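Local coordinates for probable glutathione S-transferase (Bordetella bronchiseptica RB50, PDB 3H1N), which probably transfers glutathione onto electrophilic compounds, as a two-subunit enzyme of the glutathione S-transferase family, at residues 108-113 against 165-170; 115-120 against 161-166; 174-177 against 181-184; 186-191 against 211-216. All blocks are in the same frame, centred on the assembly; numbering follows the deposited sequence.

Interaction 1 (108-113 against 165-170); sequences RLWVNQ and EQALDR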
loop_
_atom_site.group_PDB
_atom_site.type_symbol
_atom_site.label_atom_id
_atom_site.label_comp_id
_atom_site.label_asym_id
_atom_site.label_seq_id
_atom_site.Cartn_x
_atom_site.Cartn_y
_atom_site.Cartn_z
ATOM N N ARG B 108 15.000 4.047 -6.343
ATOM C CA ARG B 108 14.392 3.476 -5.134
ATOM C C ARG B 108 12.925 3.827 -5.040
ATOM O O ARG B 108 12.107 2.967 -4.731
ATOM C CB ARG B 108 15.138 3.972 -3.879
ATOM C CG ARG B 108 16.390 3.173 -3.598
ATOM C CD ARG B 108 17.431 3.949 -2.829
ATOM N NE ARG B 108 18.615 3.113 -2.635
ATOM C CZ ARG B 108 19.538 3.298 -1.695
ATOM N NH1 ARG B 108 19.428 4.305 -0.828
ATOM N NH2 ARG B 108 20.571 2.464 -1.617
ATOM N N LEU B 109 12.604 5.103 -5.292
ATOM C CA LEU B 109 11.219 5.565 -5.304
ATOM C C LEU B 109 10.399 4.865 -6.389
ATOM O O LEU B 109 9.227 4.548 -6.169
ATOM C CB LEU B 109 11.155 7.080 -5.474
ATOM C CG LEU B 109 11.708 7.890 -4.295
ATOM C CD1 LEU B 109 11.888 9.357 -4.648
ATOM C CD2 LEU B 109 10.832 7.711 -3.049
ATOM N N TRP B 110 11.019 4.642 -7.552
ATOM C CA TRP B 110 10.378 3.946 -8.671
ATOM C C TRP B 110 10.062 2.501 -8.304
ATOM O O TRP B 110 8.939 2.036 -8.516
ATOM C CB TRP B 110 11.248 4.042 -9.938
ATOM C CG TRP B 110 10.828 3.228 -11.152
ATOM C CD1 TRP B 110 11.619 2.352 -11.858
ATOM C CD2 TRP B 110 9.548 3.229 -11.809
ATOM N NE1 TRP B 110 10.908 1.811 -12.914
ATOM C CE2 TRP B 110 9.640 2.335 -12.908
ATOM C CE3 TRP B 110 8.332 3.898 -11.575
ATOM C CZ2 TRP B 110 8.554 2.083 -13.767
ATOM C CZ3 TRP B 110 7.254 3.658 -12.432
ATOM C CH2 TRP B 110 7.373 2.752 -13.515
ATOM N N VAL B 111 11.040 1.798 -7.736
ATOM C CA VAL B 111 10.820 0.431 -7.280
ATOM C C VAL B 111 9.735 0.358 -6.188
ATOM O O VAL B 111 8.896 -0.549 -6.207
ATOM C CB VAL B 111 12.156 -0.273 -6.871
ATOM C CG1 VAL B 111 11.901 -1.637 -6.211
ATOM C CG2 VAL B 111 13.015 -0.469 -8.108
ATOM N N ASN B 112 9.761 1.309 -5.259
ATOM C CA ASN B 112 8.776 1.358 -4.186
ATOM C C ASN B 112 7.350 1.533 -4.739
ATOM O O ASN B 112 6.440 0.797 -4.338
ATOM C CB ASN B 112 9.110 2.466 -3.168
ATOM C CG ASN B 112 8.238 2.401 -1.914
ATOM O OD1 ASN B 112 8.041 1.334 -1.338
ATOM N ND2 ASN B 112 7.729 3.563 -1.474
ATOM N N GLN B 113 7.164 2.445 -5.691
ATOM C CA GLN B 113 5.825 2.608 -6.247
ATOM C C GLN B 113 5.381 1.418 -7.085
ATOM O O GLN B 113 4.212 1.059 -7.059
ATOM C CB GLN B 113 5.625 3.934 -6.984
ATOM C CG GLN B 113 6.235 4.062 -8.353
ATOM C CD GLN B 113 5.866 5.396 -8.994
ATOM O OE1 GLN B 113 6.254 6.445 -8.506
ATOM N NE2 GLN B 113 5.105 5.352 -10.081
ATOM N N GLU B 165 3.501 -3.796 -18.589
ATOM C CA GLU B 165 4.051 -3.878 -19.937
ATOM C C GLU B 165 4.767 -2.582 -20.358
ATOM O O GLU B 165 5.828 -2.626 -20.994
ATOM C CB GLU B 165 2.961 -4.241 -20.953
ATOM C CG GLU B 165 3.491 -4.508 -22.380
ATOM C CD GLU B 165 4.297 -5.798 -22.498
ATOM O OE1 GLU B 165 4.323 -6.575 -21.528
ATOM O OE2 GLU B 165 4.913 -6.041 -23.566
ATOM N N GLN B 166 4.177 -1.444 -20.009
ATOM C CA GLN B 166 4.761 -0.133 -20.327
ATOM C C GLN B 166 5.943 0.214 -19.432
ATOM O O GLN B 166 6.938 0.750 -19.907
ATOM C CB GLN B 166 3.706 0.989 -20.296
ATOM C CG GLN B 166 2.527 0.787 -21.271
ATOM C CD GLN B 166 2.943 0.229 -22.644
ATOM O OE1 GLN B 166 2.602 -0.907 -22.995
ATOM N NE2 GLN B 166 3.669 1.024 -23.415
ATOM N N ALA B 167 5.843 -0.131 -18.147
ATOM C CA ALA B 167 6.931 0.062 -17.185
ATOM C C ALA B 167 8.205 -0.663 -17.626
ATOM O O ALA B 167 9.318 -0.198 -17.347
ATOM C CB ALA B 167 6.499 -0.412 -15.803
ATOM N N LEU B 168 8.022 -1.794 -18.312
ATOM C CA LEU B 168 9.116 -2.604 -18.870
ATOM C C LEU B 168 9.652 -2.127 -20.225
ATOM O O LEU B 168 10.563 -2.748 -20.777
ATOM C CB LEU B 168 8.679 -4.071 -19.005
ATOM C CG LEU B 168 8.489 -4.834 -17.694
ATOM C CD1 LEU B 168 7.669 -6.113 -17.894
ATOM C CD2 LEU B 168 9.840 -5.142 -17.067
ATOM N N ASP B 169 9.097 -1.048 -20.771
ATOM C CA ASP B 169 9.567 -0.518 -22.062
ATOM C C ASP B 169 10.838 0.331 -21.883
ATOM O O ASP B 169 10.802 1.572 -21.947
ATOM C CB ASP B 169 8.451 0.276 -22.755
ATOM C CG ASP B 169 8.790 0.652 -24.190
ATOM O OD1 ASP B 169 9.690 0.026 -24.797
ATOM O OD2 ASP B 169 8.135 1.579 -24.709
ATOM N N ARG B 170 11.946 -0.367 -21.642
ATOM C CA ARG B 170 13.271 0.224 -21.432
ATOM C C ARG B 170 14.290 -0.855 -21.777
ATOM O O ARG B 170 13.954 -2.037 -21.724
ATOM C CB ARG B 170 13.444 0.635 -19.974
ATOM C CG ARG B 170 13.452 -0.546 -18.988
ATOM C CD ARG B 170 13.363 -0.074 -17.535
ATOM N NE ARG B 170 12.068 0.536 -17.250
ATOM C CZ ARG B 170 11.897 1.773 -16.796
ATOM N NH1 ARG B 170 12.940 2.551 -16.553
ATOM N NH2 ARG B 170 10.674 2.227 -16.574
#
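Trp110 of helix 105-127 reaches across the all-helical C-terminal domain to Ala167 and Arg170, where helix 142-167 ends and the chain turns into a loop. With CG anti to the backbone N (chi1 172°), the indole extends away from its own helix and turns its NE1-CE2-CZ2-CH2 side to the other segment. CB of Ala167 meets the ring at its edge, near the ring plane, with CZ2 of Trp110 3.8 Å from the methyl. Arg170 approaches obliquely, its NH2 3.5 Å from CZ2 of Trp110. The indole and guanidinium planes are 37° apart, and NE1 of Trp110 lies over one face of the guanidinium, toward its rim. These two helices of the glutathione S-transferase C-terminal domain line the dimer interface, and NH2 of Arg170 also bonds to Asp68 O of the second subunit. The arginine is held by its own chain: bent at chi3, it returns to the helix terminus and grips Ala167 O side-on, through NE at 2.8 Å and NH2 at 2.9 Å. The carbonyl oxygen lies in the guanidinium plane, which fixes the rotation of the guanidinium beside the indole. NE1 of Trp110 is itself satisfied by Leu175 O.

Interaction 2 (115-120 against 161-166); sequences QLTIAD and MQYFEQ
Thr117 is the first residue of 115-120 to touch 161-166; CG2 makes the direct contact, OG1 one through water. CG2, anti to the backbone N, points toward the other helix, where it lies 3.7 Å from CZ of Phe164 and 4.1 Å from CE2 of Tyr163; it meets both rings obliquely. OG1 turns to the other side and takes a hydrogen bond from a water at 2.6 Å. The same water donates to OH of Tyr163 at 2.7 Å, so its two protons bridge the hydroxyls of the two helices. OG1 has further partners in Gln113 O, one turn back on its own helix, and Gln86 NE2 of the second subunit, while OH of Tyr163 also bonds to Pro70 O of that subunit. The helices run almost antiparallel, at 160° with their axes 11.7 Å apart, as neighbours in the helical bundle of the C-terminal domain; in glutathione S-transferase dimers this domain faces the N-terminal domain of the partner, and here Phe72 of the second subunit meets the Tyr163 ring edge-to-face. Ile118 follows on the interior side of the helix. Its CG1 comes within 3.5 Å of CZ of Phe164, so CZ touches both the threonine methyl and the isoleucine chain. CD2 of Tyr163 stands 3.8 Å above the Phe164 ring plane, near its rim. Phe164 also packs on Leu188 of helix 183-198.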
loop_
_atom_site.group_PDB
_atom_site.type_symbol
_atom_site.label_atom_id
_atom_site.label_comp_id
_atom_site.label_asym_id
_atom_site.label_seq_id
_atom_site.Cartn_x
_atom_site.Cartn_y
_atom_site.Cartn_z
ATOM N N GLN B 115 6.254 -1.677 -6.455
ATOM C CA GLN B 115 5.861 -2.644 -5.422
ATOM C C GLN B 115 4.488 -2.345 -4.820
ATOM O O GLN B 115 3.694 -3.262 -4.600
ATOM C CB GLN B 115 6.928 -2.777 -4.312
ATOM C CG GLN B 115 6.607 -3.869 -3.255
ATOM C CD GLN B 115 6.642 -5.291 -3.822
ATOM O OE1 GLN B 115 5.781 -6.128 -3.489
ATOM N NE2 GLN B 115 7.629 -5.579 -4.655
ATOM N N LEU B 116 4.197 -1.073 -4.566
ATOM C CA LEU B 116 2.895 -0.712 -4.018
ATOM C C LEU B 116 1.774 -0.992 -5.012
ATOM O O LEU B 116 0.639 -1.299 -4.609
ATOM C CB LEU B 116 2.871 0.768 -3.569
ATOM C CG LEU B 116 3.758 1.071 -2.365
ATOM C CD1 LEU B 116 3.915 2.606 -2.126
ATOM C CD2 LEU B 116 3.203 0.389 -1.114
ATOM N N THR B 117 2.101 -0.892 -6.303
ATOM C CA THR B 117 1.129 -1.107 -7.381
ATOM C C THR B 117 0.885 -2.595 -7.506
ATOM O O THR B 117 -0.257 -3.050 -7.697
ATOM C CB THR B 117 1.616 -0.466 -8.715
ATOM O OG1 THR B 117 1.799 0.942 -8.507
ATOM C CG2 THR B 117 0.596 -0.671 -9.849
ATOM N N ILE B 118 1.961 -3.364 -7.363
ATOM C CA ILE B 118 1.833 -4.816 -7.298
ATOM C C ILE B 118 0.973 -5.241 -6.107
ATOM O O ILE B 118 0.136 -6.138 -6.229
ATOM C CB ILE B 118 3.198 -5.511 -7.307
ATOM C CG1 ILE B 118 3.902 -5.225 -8.639
ATOM C CG2 ILE B 118 3.033 -7.041 -7.077
ATOM C CD1 ILE B 118 5.405 -5.636 -8.685
ATOM N N ALA B 119 1.172 -4.571 -4.970
ATOM C CA ALA B 119 0.402 -4.843 -3.762
ATOM C C ALA B 119 -1.087 -4.489 -3.977
ATOM O O ALA B 119 -1.948 -5.203 -3.468
ATOM C CB ALA B 119 0.970 -4.047 -2.571
ATOM N N ASP B 120 -1.377 -3.407 -4.722
ATOM C CA ASP B 120 -2.773 -3.079 -5.085
ATOM C C ASP B 120 -3.438 -4.214 -5.870
ATOM O O ASP B 120 -4.543 -4.637 -5.526
ATOM C CB ASP B 120 -2.888 -1.736 -5.849
ATOM C CG ASP B 120 -2.504 -0.535 -4.998
ATOM O OD1 ASP B 120 -2.703 -0.576 -3.767
ATOM O OD2 ASP B 120 -2.010 0.469 -5.557
HETATM N N MSE B 161 -1.890 -5.081 -16.002
HETATM C CA MSE B 161 -0.941 -5.784 -16.854
HETATM C C MSE B 161 -0.349 -4.874 -17.934
HETATM O O MSE B 161 0.872 -4.899 -18.178
HETATM C CB MSE B 161 -1.556 -7.067 -17.439
HETATM C CG MSE B 161 -1.735 -8.139 -16.354
HETATM SE SE MSE B 161 -2.671 -9.712 -16.955
HETATM C CE MSE B 161 -1.208 -10.584 -17.856
ATOM N N GLN B 162 -1.203 -4.069 -18.565
ATOM C CA GLN B 162 -0.749 -3.062 -19.535
ATOM C C GLN B 162 0.228 -2.086 -18.888
ATOM O O GLN B 162 1.231 -1.710 -19.495
ATOM C CB GLN B 162 -1.926 -2.286 -20.139
ATOM C CG GLN B 162 -1.561 -1.448 -21.391
ATOM C CD GLN B 162 -1.178 -2.308 -22.593
ATOM O OE1 GLN B 162 -0.050 -2.785 -22.703
ATOM N NE2 GLN B 162 -2.123 -2.505 -23.499
ATOM N N TYR B 163 -0.066 -1.688 -17.655
ATOM C CA TYR B 163 0.824 -0.797 -16.913
ATOM C C TYR B 163 2.217 -1.405 -16.767
ATOM O O TYR B 163 3.213 -0.753 -17.105
ATOM C CB TYR B 163 0.232 -0.397 -15.552
ATOM C CG TYR B 163 1.172 0.471 -14.754
ATOM C CD1 TYR B 163 1.350 1.820 -15.080
ATOM C CD2 TYR B 163 1.906 -0.061 -13.692
ATOM C CE1 TYR B 163 2.235 2.623 -14.365
ATOM C CE2 TYR B 163 2.784 0.741 -12.960
ATOM C CZ TYR B 163 2.927 2.083 -13.299
ATOM O OH TYR B 163 3.810 2.853 -12.585
ATOM N N PHE B 164 2.290 -2.663 -16.328
ATOM C CA PHE B 164 3.585 -3.321 -16.211
ATOM C C PHE B 164 4.279 -3.520 -17.544
ATOM O O PHE B 164 5.498 -3.353 -17.630
ATOM C CB PHE B 164 3.509 -4.592 -15.353
ATOM C CG PHE B 164 3.069 -4.297 -13.939
ATOM C CD1 PHE B 164 3.814 -3.421 -13.149
ATOM C CD2 PHE B 164 1.906 -4.854 -13.418
ATOM C CE1 PHE B 164 3.399 -3.097 -11.837
ATOM C CE2 PHE B 164 1.489 -4.542 -12.094
ATOM C CZ PHE B 164 2.239 -3.673 -11.323
ATOM N N GLU B 165 3.501 -3.796 -18.589
ATOM C CA GLU B 165 4.051 -3.878 -19.937
ATOM C C GLU B 165 4.767 -2.582 -20.358
ATOM O O GLU B 165 5.828 -2.626 -20.994
ATOM C CB GLU B 165 2.961 -4.241 -20.953
ATOM C CG GLU B 165 3.491 -4.508 -22.380
ATOM C CD GLU B 165 4.297 -5.798 -22.498
ATOM O OE1 GLU B 165 4.323 -6.575 -21.528
ATOM O OE2 GLU B 165 4.913 -6.041 -23.566
ATOM N N GLN B 166 4.177 -1.444 -20.009
ATOM C CA GLN B 166 4.761 -0.133 -20.327
ATOM C C GLN B 166 5.943 0.214 -19.432
ATOM O O GLN B 166 6.938 0.750 -19.907
ATOM C CB GLN B 166 3.706 0.989 -20.296
ATOM C CG GLN B 166 2.527 0.787 -21.271
ATOM C CD GLN B 166 2.943 0.229 -22.644
ATOM O OE1 GLN B 166 2.602 -0.907 -22.995
ATOM N NE2 GLN B 166 3.669 1.024 -23.415
HETATM O O HOH W 1 3.305 2.539 -9.961
#

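Interaction 3 (174-177 against 181-184); sequences WLTD and WSYA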
loop_
_atom_site.group_PDB
_atom_site.type_symbol
_atom_site.label_atom_id
_atom_site.label_comp_id
_atom_site.label_asym_id
_atom_site.label_seq_id
_atom_site.Cartn_x
_atom_site.Cartn_y
_atom_site.Cartn_z
ATOM N N TRP B 174 14.381 -5.552 -17.539
ATOM C CA TRP B 174 13.908 -5.449 -16.157
ATOM C C TRP B 174 13.063 -4.181 -15.948
ATOM O O TRP B 174 12.923 -3.347 -16.848
ATOM C CB TRP B 174 15.075 -5.447 -15.160
ATOM C CG TRP B 174 15.960 -6.667 -15.169
ATOM C CD1 TRP B 174 17.271 -6.722 -15.548
ATOM C CD2 TRP B 174 15.600 -8.000 -14.773
ATOM N NE1 TRP B 174 17.755 -8.011 -15.413
ATOM C CE2 TRP B 174 16.746 -8.814 -14.946
ATOM C CE3 TRP B 174 14.418 -8.590 -14.298
ATOM C CZ2 TRP B 174 16.748 -10.183 -14.649
ATOM C CZ3 TRP B 174 14.417 -9.959 -14.010
ATOM C CH2 TRP B 174 15.577 -10.738 -14.190
ATOM N N LEU B 175 12.518 -4.039 -14.745
ATOM C CA LEU B 175 11.690 -2.888 -14.401
ATOM C C LEU B 175 12.497 -1.605 -14.189
ATOM O O LEU B 175 11.946 -0.496 -14.250
ATOM C CB LEU B 175 10.855 -3.193 -13.152
ATOM C CG LEU B 175 9.651 -4.129 -13.348
ATOM C CD1 LEU B 175 9.140 -4.620 -11.978
ATOM C CD2 LEU B 175 8.531 -3.456 -14.127
ATOM N N THR B 176 13.790 -1.757 -13.911
ATOM C CA THR B 176 14.663 -0.609 -13.605
ATOM C C THR B 176 15.849 -0.529 -14.561
ATOM O O THR B 176 16.069 -1.430 -15.381
ATOM C CB THR B 176 15.196 -0.659 -12.145
ATOM O OG1 THR B 176 16.257 -1.619 -12.045
ATOM C CG2 THR B 176 14.084 -1.036 -11.189
ATOM N N ASP B 177 16.623 0.546 -14.446
ATOM C CA ASP B 177 17.802 0.732 -15.295
ATOM C C ASP B 177 19.080 0.314 -14.564
ATOM O O ASP B 177 20.184 0.532 -15.061
ATOM C CB ASP B 177 17.886 2.190 -15.776
ATOM C CG ASP B 177 16.571 2.687 -16.377
ATOM O OD1 ASP B 177 16.197 2.234 -17.489
ATOM O OD2 ASP B 177 15.900 3.528 -15.729
ATOM N N TRP B 181 17.931 -7.639 -11.803
ATOM C CA TRP B 181 16.611 -7.707 -11.150
ATOM C C TRP B 181 16.594 -6.910 -9.851
ATOM O O TRP B 181 17.616 -6.799 -9.173
ATOM C CB TRP B 181 16.130 -9.152 -10.896
ATOM C CG TRP B 181 17.013 -10.011 -9.985
ATOM C CD1 TRP B 181 17.962 -10.912 -10.386
ATOM C CD2 TRP B 181 17.000 -10.059 -8.546
ATOM N NE1 TRP B 181 18.544 -11.510 -9.287
ATOM C CE2 TRP B 181 17.975 -11.005 -8.149
ATOM C CE3 TRP B 181 16.264 -9.390 -7.555
ATOM C CZ2 TRP B 181 18.240 -11.298 -6.796
ATOM C CZ3 TRP B 181 16.522 -9.683 -6.212
ATOM C CH2 TRP B 181 17.501 -10.626 -5.844
ATOM N N SER B 182 15.425 -6.346 -9.549
ATOM C CA SER B 182 15.134 -5.698 -8.273
ATOM C C SER B 182 14.040 -6.515 -7.585
ATOM O O SER B 182 13.466 -7.424 -8.195
ATOM C CB SER B 182 14.633 -4.270 -8.501
ATOM O OG SER B 182 13.301 -4.292 -9.002
ATOM N N TYR B 183 13.717 -6.198 -6.327
ATOM C CA TYR B 183 12.664 -6.968 -5.667
ATOM C C TYR B 183 11.284 -6.817 -6.328
ATOM O O TYR B 183 10.470 -7.734 -6.256
ATOM C CB TYR B 183 12.606 -6.687 -4.174
ATOM C CG TYR B 183 12.243 -5.280 -3.782
ATOM C CD1 TYR B 183 10.917 -4.842 -3.825
ATOM C CD2 TYR B 183 13.210 -4.406 -3.289
ATOM C CE1 TYR B 183 10.571 -3.546 -3.419
ATOM C CE2 TYR B 183 12.873 -3.114 -2.874
ATOM C CZ TYR B 183 11.555 -2.688 -2.949
ATOM O OH TYR B 183 11.203 -1.410 -2.524
ATOM N N ALA B 184 11.036 -5.671 -6.974
ATOM C CA ALA B 184 9.795 -5.460 -7.720
ATOM C C ALA B 184 9.675 -6.417 -8.927
ATOM O O ALA B 184 8.567 -6.857 -9.271
ATOM C CB ALA B 184 9.671 -4.013 -8.159
#
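Trp174 and Trp181 dominate the aromatic part of this contact, in which a loop is laid against the start of helix 183-198. CB of Trp181 sits over the face of the Trp174 six-membered ring, 3.6 Å from its centroid and 11° off the normal, a CH-pi contact. The Trp181 indole then leads away, CG being held between its backbone N and carbonyl carbon (chi1 61°), and it turns an edge to the same Trp174 ring with the planes 69° apart, an edge-to-face pair. The backbone N of Trp181 also lies over the Trp174 face, 3.6 Å from CE2 of Trp174. Leu175 adds apolar packing, its CD1 lying 3.6 Å from Ala184 O and 3.9 Å from Ala184 CB; separately, Thr176 CG2 is 4.0 Å from Ser182 OG. The polar element is the helix start. Ser182 is the N-cap, its OG accepting a weak capping bond from Ala184 N, while Asp185 binds Ser182 N through OD2; spacing and bond are consistent with the family's Ser/Thr-x-x-Asp N-capping box. OD1 of Asp185 takes Leu175 N, tying the loop to the cap. Around this corner, Trp174 lies on helix 211-221, Leu175 and Thr176 lie on helix 105-127, and NE1 of Trp181 bonds to Glu225 OE1 of helix 224-230.

Interaction 4 (186-191 against 211-216); sequences LSLYHV and PRLMAL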
loop_
_atom_site.group_PDB
_atom_site.type_symbol
_atom_site.label_atom_id
_atom_site.label_comp_id
_atom_site.label_asym_id
_atom_site.label_seq_id
_atom_site.Cartn_x
_atom_site.Cartn_y
_atom_site.Cartn_z
ATOM N N LEU B 186 10.878 -9.508 -8.910
ATOM C CA LEU B 186 10.476 -10.788 -8.300
ATOM C C LEU B 186 8.995 -10.790 -7.934
ATOM O O LEU B 186 8.282 -11.766 -8.162
ATOM C CB LEU B 186 11.311 -11.100 -7.059
ATOM C CG LEU B 186 12.830 -11.099 -7.186
ATOM C CD1 LEU B 186 13.427 -11.533 -5.850
ATOM C CD2 LEU B 186 13.320 -12.017 -8.333
ATOM N N SER B 187 8.537 -9.679 -7.380
ATOM C CA SER B 187 7.136 -9.524 -7.021
ATOM C C SER B 187 6.239 -9.605 -8.256
ATOM O O SER B 187 5.139 -10.172 -8.200
ATOM C CB SER B 187 6.945 -8.187 -6.305
ATOM O OG SER B 187 7.651 -8.194 -5.064
ATOM N N LEU B 188 6.712 -9.044 -9.368
ATOM C CA LEU B 188 5.917 -8.998 -10.595
ATOM C C LEU B 188 5.773 -10.413 -11.143
ATOM O O LEU B 188 4.673 -10.839 -11.558
ATOM C CB LEU B 188 6.540 -8.046 -11.633
ATOM C CG LEU B 188 5.775 -7.827 -12.966
ATOM C CD1 LEU B 188 4.304 -7.397 -12.741
ATOM C CD2 LEU B 188 6.498 -6.820 -13.858
ATOM N N TYR B 189 6.871 -11.156 -11.111
ATOM C CA TYR B 189 6.821 -12.569 -11.472
ATOM C C TYR B 189 5.773 -13.287 -10.608
ATOM O O TYR B 189 4.947 -14.060 -11.126
ATOM C CB TYR B 189 8.214 -13.235 -11.349
ATOM C CG TYR B 189 8.154 -14.686 -10.917
ATOM C CD1 TYR B 189 8.081 -15.723 -11.854
ATOM C CD2 TYR B 189 8.170 -15.023 -9.564
ATOM C CE1 TYR B 189 7.998 -17.035 -11.444
ATOM C CE2 TYR B 189 8.075 -16.321 -9.152
ATOM C CZ TYR B 189 7.998 -17.319 -10.081
ATOM O OH TYR B 189 7.914 -18.610 -9.641
ATOM N N HIS B 190 5.784 -13.012 -9.300
ATOM C CA HIS B 190 4.898 -13.739 -8.402
ATOM C C HIS B 190 3.420 -13.412 -8.611
ATOM O O HIS B 190 2.578 -14.316 -8.587
ATOM C CB HIS B 190 5.280 -13.588 -6.918
ATOM C CG HIS B 190 4.433 -14.431 -6.010
ATOM N ND1 HIS B 190 4.495 -15.808 -6.009
ATOM C CD2 HIS B 190 3.462 -14.098 -5.127
ATOM C CE1 HIS B 190 3.622 -16.287 -5.140
ATOM N NE2 HIS B 190 2.985 -15.266 -4.585
ATOM N N VAL B 191 3.098 -12.137 -8.806
ATOM C CA VAL B 191 1.708 -11.762 -9.054
ATOM C C VAL B 191 1.186 -12.394 -10.376
ATOM O O VAL B 191 0.016 -12.811 -10.462
ATOM C CB VAL B 191 1.480 -10.215 -8.930
ATOM C CG1 VAL B 191 1.984 -9.447 -10.176
ATOM C CG2 VAL B 191 0.015 -9.927 -8.655
ATOM N N PRO B 211 3.973 -9.201 -24.149
ATOM C CA PRO B 211 5.198 -9.998 -24.365
ATOM C C PRO B 211 6.356 -9.628 -23.412
ATOM O O PRO B 211 7.075 -10.519 -22.964
ATOM C CB PRO B 211 5.561 -9.696 -25.825
ATOM C CG PRO B 211 4.961 -8.340 -26.077
ATOM C CD PRO B 211 3.664 -8.366 -25.328
ATOM N N ARG B 212 6.533 -8.345 -23.095
ATOM C CA ARG B 212 7.609 -7.947 -22.167
ATOM C C ARG B 212 7.346 -8.468 -20.756
ATOM O O ARG B 212 8.254 -9.010 -20.112
ATOM C CB ARG B 212 7.849 -6.434 -22.152
ATOM C CG ARG B 212 8.314 -5.843 -23.484
ATOM C CD ARG B 212 8.807 -4.408 -23.311
ATOM N NE ARG B 212 7.693 -3.477 -23.180
ATOM C CZ ARG B 212 7.085 -2.880 -24.205
ATOM N NH1 ARG B 212 7.481 -3.108 -25.451
ATOM N NH2 ARG B 212 6.077 -2.050 -23.986
ATOM N N LEU B 213 6.099 -8.335 -20.302
ATOM C CA LEU B 213 5.678 -8.867 -19.007
ATOM C C LEU B 213 5.877 -10.382 -18.913
ATOM O O LEU B 213 6.354 -10.888 -17.906
ATOM C CB LEU B 213 4.208 -8.518 -18.726
ATOM C CG LEU B 213 3.566 -9.060 -17.443
ATOM C CD1 LEU B 213 4.288 -8.535 -16.200
ATOM C CD2 LEU B 213 2.097 -8.664 -17.387
HETATM N N MSE B 214 5.486 -11.102 -19.951
HETATM C CA MSE B 214 5.640 -12.551 -19.955
HETATM C C MSE B 214 7.110 -12.965 -20.093
HETATM O O MSE B 214 7.537 -13.980 -19.526
HETATM C CB MSE B 214 4.735 -13.190 -21.017
HETATM C CG MSE B 214 3.232 -12.863 -20.799
HETATM SE SE MSE B 214 2.561 -13.055 -18.942
HETATM C CE MSE B 214 2.761 -14.987 -18.859
ATOM N N ALA B 215 7.885 -12.170 -20.829
ATOM C CA ALA B 215 9.331 -12.355 -20.869
ATOM C C ALA B 215 9.941 -12.168 -19.480
ATOM O O ALA B 215 10.786 -12.961 -19.068
ATOM C CB ALA B 215 9.980 -11.412 -21.877
ATOM N N LEU B 216 9.506 -11.132 -18.764
ATOM C CA LEU B 216 9.997 -10.885 -17.407
ATOM C C LEU B 216 9.669 -12.058 -16.495
ATOM O O LEU B 216 10.535 -12.544 -15.762
ATOM C CB LEU B 216 9.426 -9.590 -16.835
ATOM C CG LEU B 216 10.003 -9.385 -15.423
ATOM C CD1 LEU B 216 10.777 -8.109 -15.297
ATOM C CD2 LEU B 216 8.963 -9.550 -14.322
#
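Leu216, Leu188 and Leu213 form nearly the whole of this contact between helices 183-198 and 211-221, whose segments cross at -102° with axes 9.9 Å apart. Leu188 is the common partner. Its CG is anti to the backbone N (chi1 -177°), which carries the isobutyl fork straight out toward the other helix. CD1 of Leu213 nests against the branch point of that fork, 3.6 Å from CG of Leu188 and equally close to its two methyls. Leu216, one turn further along, comes across the Leu188 chain at about a right angle: its CD2 is 3.7 Å from CD2 of Leu188 and also lies near CB and CG. The same methyl approaches the backbone N of Tyr189 at 4.2 Å; Tyr189 and Leu216 have the nearest CA atoms of the two segments. The Tyr189 ring itself leads away and meets the ring of His217. Within the C-terminal domain the cluster is extended by Phe164 and Ile118, which touch Leu188, and by Leu168, which touches Leu216. The side-chain contact consists of aliphatic carbons, so it is held by dispersion and the exclusion of water; with no directional bond between the segments, it rests on the fit of leucine methyls around Leu188.

Overall arrangement
The four contacts knit one helical domain. Interactions 1 and 2, with centres about 8 Å apart, follow the same helix pair, and both border the second subunit. Interactions 1 and 3 have centres about 7 Å apart and meet where Val111 CG2 lies 3.3 Å from Thr176 CG2. The centre of interaction 4 is about 10 Å from those of interactions 2 and 3: Gln115 NE2 bonds to Ser187 OG at 2.6 Å, and Leu175 packs on Leu188. Glu165 anchors the start of helix 211-221, its OE1 bonding to Leu213 N at 2.8 Å and its OE2 to Arg212 N. By analogy with relatives, glutathione would bind chiefly to the thioredoxin-like N-terminal domain, beside this bundle.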